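Local coordinates for protein erythropoietin (Homo sapiens, PDB 1EER) that acts as a hormone that drives red-cell proliferation and differentiation by binding and dimerising its receptor, which activates JAK2 and downstream STAT signalling, at residues 55-67 with 109-122. The protein carries 5 engineered substitutions. Residues are numbered along the deposited sequence; the frame is centred on the assembly and turned at random.
Sequences EVGQQAVEVWQGL and LRALGAQKEAISNS. Engineered in segment 109-122: Asn121 (natural residue Pro), Ser122 (natural residue Pro).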
loop_
_atom_site.group_PDB
_atom_site.type_symbol
_atom_site.label_atom_id
_atom_site.label_comp_id
_atom_site.label_asym_id
_atom_site.label_seq_id
_atom_site.Cartn_x
_atom_site.Cartn_y
_atom_site.Cartn_z
ATOM N N GLU A 55 -24.078 11.892 7.697
ATOM C CA GLU A 55 -24.516 11.832 6.307
ATOM C C GLU A 55 -23.284 11.439 5.496
ATOM O O GLU A 55 -22.220 12.033 5.662
ATOM C CB GLU A 55 -25.028 13.205 5.859
ATOM C CG GLU A 55 -26.005 13.165 4.690
ATOM C CD GLU A 55 -26.181 14.521 4.036
ATOM O OE1 GLU A 55 -25.805 15.537 4.664
ATOM O OE2 GLU A 55 -26.696 14.574 2.899
ATOM N N VAL A 56 -23.420 10.436 4.633
ATOM C CA VAL A 56 -22.291 9.962 3.837
ATOM C C VAL A 56 -21.653 11.071 3.013
ATOM O O VAL A 56 -20.436 11.116 2.852
ATOM C CB VAL A 56 -22.717 8.818 2.898
ATOM C CG1 VAL A 56 -21.493 8.221 2.223
ATOM C CG2 VAL A 56 -23.460 7.746 3.688
ATOM N N GLY A 57 -22.484 11.968 2.501
ATOM C CA GLY A 57 -21.975 13.074 1.710
ATOM C C GLY A 57 -20.936 13.887 2.452
ATOM O O GLY A 57 -20.039 14.461 1.835
ATOM N N GLN A 58 -21.059 13.940 3.778
ATOM C CA GLN A 58 -20.116 14.671 4.619
ATOM C C GLN A 58 -18.740 13.999 4.604
ATOM O O GLN A 58 -17.717 14.643 4.866
ATOM C CB GLN A 58 -20.648 14.764 6.059
ATOM C CG GLN A 58 -19.712 15.485 7.041
ATOM C CD GLN A 58 -19.360 16.904 6.609
ATOM O OE1 GLN A 58 -20.127 17.563 5.892
ATOM N NE2 GLN A 58 -18.193 17.382 7.041
ATOM N N GLN A 59 -18.703 12.702 4.310
ATOM C CA GLN A 59 -17.417 12.022 4.237
ATOM C C GLN A 59 -16.672 12.687 3.064
ATOM O O GLN A 59 -15.489 13.009 3.159
ATOM C CB GLN A 59 -17.618 10.529 3.968
ATOM C CG GLN A 59 -18.484 9.804 4.993
ATOM C CD GLN A 59 -18.584 8.307 4.716
ATOM O OE1 GLN A 59 -18.019 7.806 3.745
ATOM N NE2 GLN A 59 -19.308 7.590 5.570
ATOM N N ALA A 60 -17.395 12.900 1.965
ATOM C CA ALA A 60 -16.850 13.542 0.775
ATOM C C ALA A 60 -16.274 14.914 1.132
ATOM O O ALA A 60 -15.132 15.226 0.792
ATOM C CB ALA A 60 -17.942 13.689 -0.276
ATOM N N VAL A 61 -17.069 15.727 1.822
ATOM C CA VAL A 61 -16.637 17.062 2.236
ATOM C C VAL A 61 -15.308 17.000 2.982
ATOM O O VAL A 61 -14.333 17.663 2.613
ATOM C CB VAL A 61 -17.685 17.732 3.166
ATOM C CG1 VAL A 61 -17.182 19.102 3.629
ATOM C CG2 VAL A 61 -19.013 17.864 2.439
ATOM N N GLU A 62 -15.273 16.195 4.038
ATOM C CA GLU A 62 -14.064 16.047 4.833
ATOM C C GLU A 62 -12.827 15.658 4.025
ATOM O O GLU A 62 -11.794 16.318 4.111
ATOM C CB GLU A 62 -14.283 15.002 5.932
ATOM C CG GLU A 62 -14.790 15.575 7.235
ATOM C CD GLU A 62 -14.900 14.523 8.319
ATOM O OE1 GLU A 62 -13.921 13.774 8.518
ATOM O OE2 GLU A 62 -15.964 14.445 8.965
ATOM N N VAL A 63 -12.932 14.583 3.252
ATOM C CA VAL A 63 -11.796 14.092 2.465
ATOM C C VAL A 63 -11.305 15.045 1.365
ATOM O O VAL A 63 -10.108 15.323 1.258
ATOM C CB VAL A 63 -12.124 12.703 1.842
ATOM C CG1 VAL A 63 -10.999 12.246 0.904
ATOM C CG2 VAL A 63 -12.319 11.685 2.957
ATOM N N TRP A 64 -12.230 15.540 0.557
ATOM C CA TRP A 64 -11.874 16.440 -0.524
ATOM C C TRP A 64 -11.205 17.712 -0.016
ATOM O O TRP A 64 -10.140 18.097 -0.492
ATOM C CB TRP A 64 -13.115 16.791 -1.345
ATOM C CG TRP A 64 -12.784 17.673 -2.482
ATOM C CD1 TRP A 64 -13.037 19.009 -2.582
ATOM C CD2 TRP A 64 -12.062 17.309 -3.656
ATOM N NE1 TRP A 64 -12.508 19.504 -3.748
ATOM C CE2 TRP A 64 -11.904 18.480 -4.427
ATOM C CE3 TRP A 64 -11.529 16.107 -4.133
ATOM C CZ2 TRP A 64 -11.233 18.482 -5.655
ATOM C CZ3 TRP A 64 -10.862 16.110 -5.352
ATOM C CH2 TRP A 64 -10.721 17.292 -6.098
ATOM N N GLN A 65 -11.821 18.371 0.955
ATOM C CA GLN A 65 -11.227 19.584 1.477
ATOM C C GLN A 65 -9.948 19.270 2.236
ATOM O O GLN A 65 -8.948 19.970 2.081
ATOM C CB GLN A 65 -12.205 20.295 2.387
ATOM C CG GLN A 65 -13.365 20.866 1.646
ATOM C CD GLN A 65 -14.342 21.530 2.568
ATOM O OE1 GLN A 65 -15.528 21.623 2.270
ATOM N NE2 GLN A 65 -13.852 21.996 3.705
ATOM N N GLY A 66 -9.972 18.214 3.045
ATOM C CA GLY A 66 -8.785 17.853 3.795
ATOM C C GLY A 66 -7.594 17.603 2.894
ATOM O O GLY A 66 -6.474 18.026 3.190
ATOM N N LEU A 67 -7.842 16.902 1.789
ATOM C CA LEU A 67 -6.802 16.580 0.809
ATOM C C LEU A 67 -6.244 17.846 0.169
ATOM O O LEU A 67 -5.041 17.942 -0.084
ATOM C CB LEU A 67 -7.375 15.675 -0.279
ATOM C CG LEU A 67 -6.384 14.914 -1.157
ATOM C CD1 LEU A 67 -5.687 13.835 -0.334
ATOM C CD2 LEU A 67 -7.135 14.315 -2.345
ATOM N N LEU A 109 -9.903 11.173 -6.929
ATOM C CA LEU A 109 -11.057 11.437 -6.067
ATOM C C LEU A 109 -12.201 12.128 -6.787
ATOM O O LEU A 109 -13.370 11.779 -6.609
ATOM C CB LEU A 109 -10.642 12.309 -4.887
ATOM C CG LEU A 109 -10.873 11.736 -3.502
ATOM C CD1 LEU A 109 -10.635 10.233 -3.520
ATOM C CD2 LEU A 109 -9.934 12.421 -2.532
ATOM N N ARG A 110 -11.854 13.133 -7.584
ATOM C CA ARG A 110 -12.842 13.895 -8.325
ATOM C C ARG A 110 -13.658 12.975 -9.206
ATOM O O ARG A 110 -14.874 13.072 -9.257
ATOM C CB ARG A 110 -12.147 14.951 -9.184
ATOM C CG ARG A 110 -13.038 15.576 -10.234
ATOM C CD ARG A 110 -12.288 16.646 -10.997
ATOM N NE ARG A 110 -11.488 17.469 -10.099
ATOM C CZ ARG A 110 -10.275 17.917 -10.388
ATOM N NH1 ARG A 110 -9.724 17.616 -11.556
ATOM N NH2 ARG A 110 -9.612 18.658 -9.513
ATOM N N ALA A 111 -12.978 12.085 -9.910
ATOM C CA ALA A 111 -13.653 11.148 -10.797
ATOM C C ALA A 111 -14.619 10.328 -9.971
ATOM O O ALA A 111 -15.637 9.870 -10.475
ATOM C CB ALA A 111 -12.641 10.247 -11.472
ATOM N N LEU A 112 -14.287 10.155 -8.697
ATOM C CA LEU A 112 -15.123 9.402 -7.772
ATOM C C LEU A 112 -16.351 10.222 -7.368
ATOM O O LEU A 112 -17.295 9.698 -6.776
ATOM C CB LEU A 112 -14.309 9.030 -6.526
ATOM C CG LEU A 112 -14.444 7.648 -5.870
ATOM C CD1 LEU A 112 -14.312 7.826 -4.380
ATOM C CD2 LEU A 112 -15.774 6.985 -6.214
ATOM N N GLY A 113 -16.332 11.514 -7.679
ATOM C CA GLY A 113 -17.460 12.370 -7.354
ATOM C C GLY A 113 -17.275 13.145 -6.073
ATOM O O GLY A 113 -18.181 13.863 -5.647
ATOM N N ALA A 114 -16.090 13.006 -5.476
ATOM C CA ALA A 114 -15.735 13.668 -4.219
ATOM C C ALA A 114 -15.826 15.188 -4.255
ATOM O O ALA A 114 -16.379 15.801 -3.335
ATOM C CB ALA A 114 -14.333 13.253 -3.799
ATOM N N GLN A 115 -15.277 15.799 -5.302
ATOM C CA GLN A 115 -15.313 17.248 -5.416
ATOM C C GLN A 115 -16.728 17.778 -5.620
ATOM O O GLN A 115 -17.102 18.804 -5.054
ATOM C CB GLN A 115 -14.427 17.725 -6.562
ATOM C CG GLN A 115 -14.395 19.237 -6.648
ATOM C CD GLN A 115 -13.581 19.735 -7.804
ATOM O OE1 GLN A 115 -13.682 19.219 -8.920
ATOM N NE2 GLN A 115 -12.765 20.745 -7.552
ATOM N N LYS A 116 -17.510 17.083 -6.434
ATOM C CA LYS A 116 -18.888 17.486 -6.686
ATOM C C LYS A 116 -19.724 17.409 -5.407
ATOM O O LYS A 116 -20.409 18.365 -5.042
ATOM C CB LYS A 116 -19.515 16.585 -7.748
ATOM C CG LYS A 116 -20.754 17.166 -8.400
ATOM C CD LYS A 116 -21.982 16.354 -8.058
ATOM C CE LYS A 116 -23.104 17.238 -7.533
ATOM N NZ LYS A 116 -24.300 16.428 -7.138
ATOM N N GLU A 117 -19.663 16.260 -4.739
ATOM C CA GLU A 117 -20.411 16.035 -3.504
ATOM C C GLU A 117 -19.966 16.991 -2.405
ATOM O O GLU A 117 -20.791 17.556 -1.689
ATOM C CB GLU A 117 -20.221 14.589 -3.035
ATOM C CG GLU A 117 -21.523 13.826 -2.768
ATOM C CD GLU A 117 -21.307 12.475 -2.076
ATOM O OE1 GLU A 117 -20.160 11.972 -2.034
ATOM O OE2 GLU A 117 -22.296 11.912 -1.569
ATOM N N ALA A 118 -18.657 17.167 -2.270
ATOM C CA ALA A 118 -18.114 18.054 -1.256
ATOM C C ALA A 118 -18.580 19.504 -1.416
ATOM O O ALA A 118 -18.861 20.172 -0.424
ATOM C CB ALA A 118 -16.592 17.987 -1.271
ATOM N N ILE A 119 -18.673 19.992 -2.654
ATOM C CA ILE A 119 -19.094 21.377 -2.889
ATOM C C ILE A 119 -20.578 21.622 -2.600
ATOM O O ILE A 119 -20.955 22.694 -2.124
ATOM C CB ILE A 119 -18.804 21.842 -4.357
ATOM C CG1 ILE A 119 -17.301 22.055 -4.572
ATOM C CG2 ILE A 119 -19.513 23.160 -4.632
ATOM C CD1 ILE A 119 -16.955 22.759 -5.885
ATOM N N SER A 120 -21.417 20.634 -2.896
ATOM C CA SER A 120 -22.851 20.757 -2.671
ATOM C C SER A 120 -23.211 20.543 -1.203
ATOM O O SER A 120 -23.971 21.314 -0.623
ATOM C CB SER A 120 -23.593 19.750 -3.544
ATOM O OG SER A 120 -23.411 20.054 -4.917
ATOM N N ASN A 121 -22.663 19.489 -0.607
ATOM C CA ASN A 121 -22.921 19.173 0.795
ATOM C C ASN A 121 -22.363 20.292 1.669
ATOM O O ASN A 121 -22.649 20.367 2.866
ATOM C CB ASN A 121 -22.247 17.846 1.169
ATOM C CG ASN A 121 -23.241 16.786 1.633
ATOM O OD1 ASN A 121 -24.299 16.596 1.034
ATOM N ND2 ASN A 121 -22.895 16.089 2.710
ATOM N N SER A 122 -21.572 21.166 1.052
ATOM C CA SER A 122 -20.942 22.282 1.747
ATOM C C SER A 122 -21.370 23.629 1.189
ATOM O O SER A 122 -20.637 24.605 1.331
ATOM C CB SER A 122 -19.418 22.175 1.631
ATOM O OG SER A 122 -18.854 21.519 2.752
HETATM O O HOH W 1 -22.482 17.656 4.838
HETATM O O HOH W 2 -12.774 21.964 -5.295
#
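Val61 and Ala118 bring their CA atoms to 3.9 Å where helix 56-67 crosses the short helix 114-120, the two axes 7.5 Å apart and their directions 108° from one another. So close a crossing relies on small residues: the Ala118 methyl lies against Val61 CA and Trp64 CB, Ala60 faces Glu117, and Gly57 lets the engineered Asn121 lie against its backbone. Trp64 carries the largest share. With CG anti to the backbone N (chi1 -178°), its indole enters as a single knob into the hole formed by Leu109, Ala114, Gln115 and Ala118. Gln115 covers one face, its CB 3.5 Å from the centroid of the six-membered ring in a CH-pi contact, while Leu109 CB and Arg110 NH2 meet the ring edge. A water accepts from Trp64 NE1 at 2.9 Å and from Gln115 NE2 at 2.6 Å, linking the indole N-H to the amide at the end of the same side chain that covers its face; a weak bond from Arg110 NE to Gln115 OE1 restrains that amide. Deeper in, Leu109 CD2 meets Leu67 CD2 tip to tip, a tight 3.4 Å, and touches Val63 CG1; on helix 138-161, Tyr156 packs on Val63 and Leu153 on Leu67. At the other end, the engineered Ser122 gives Gln65 OE1 a weak hydrogen bond. The Schellman motif at Gly113 ends helix 91-111 and redirects the chain into helix 114-120, which packs across one end of the four-helix cytokine bundle. Apolar contact, centred on one tryptophan, therefore dominates this junction, with water-mediated and weak polar links around its margin.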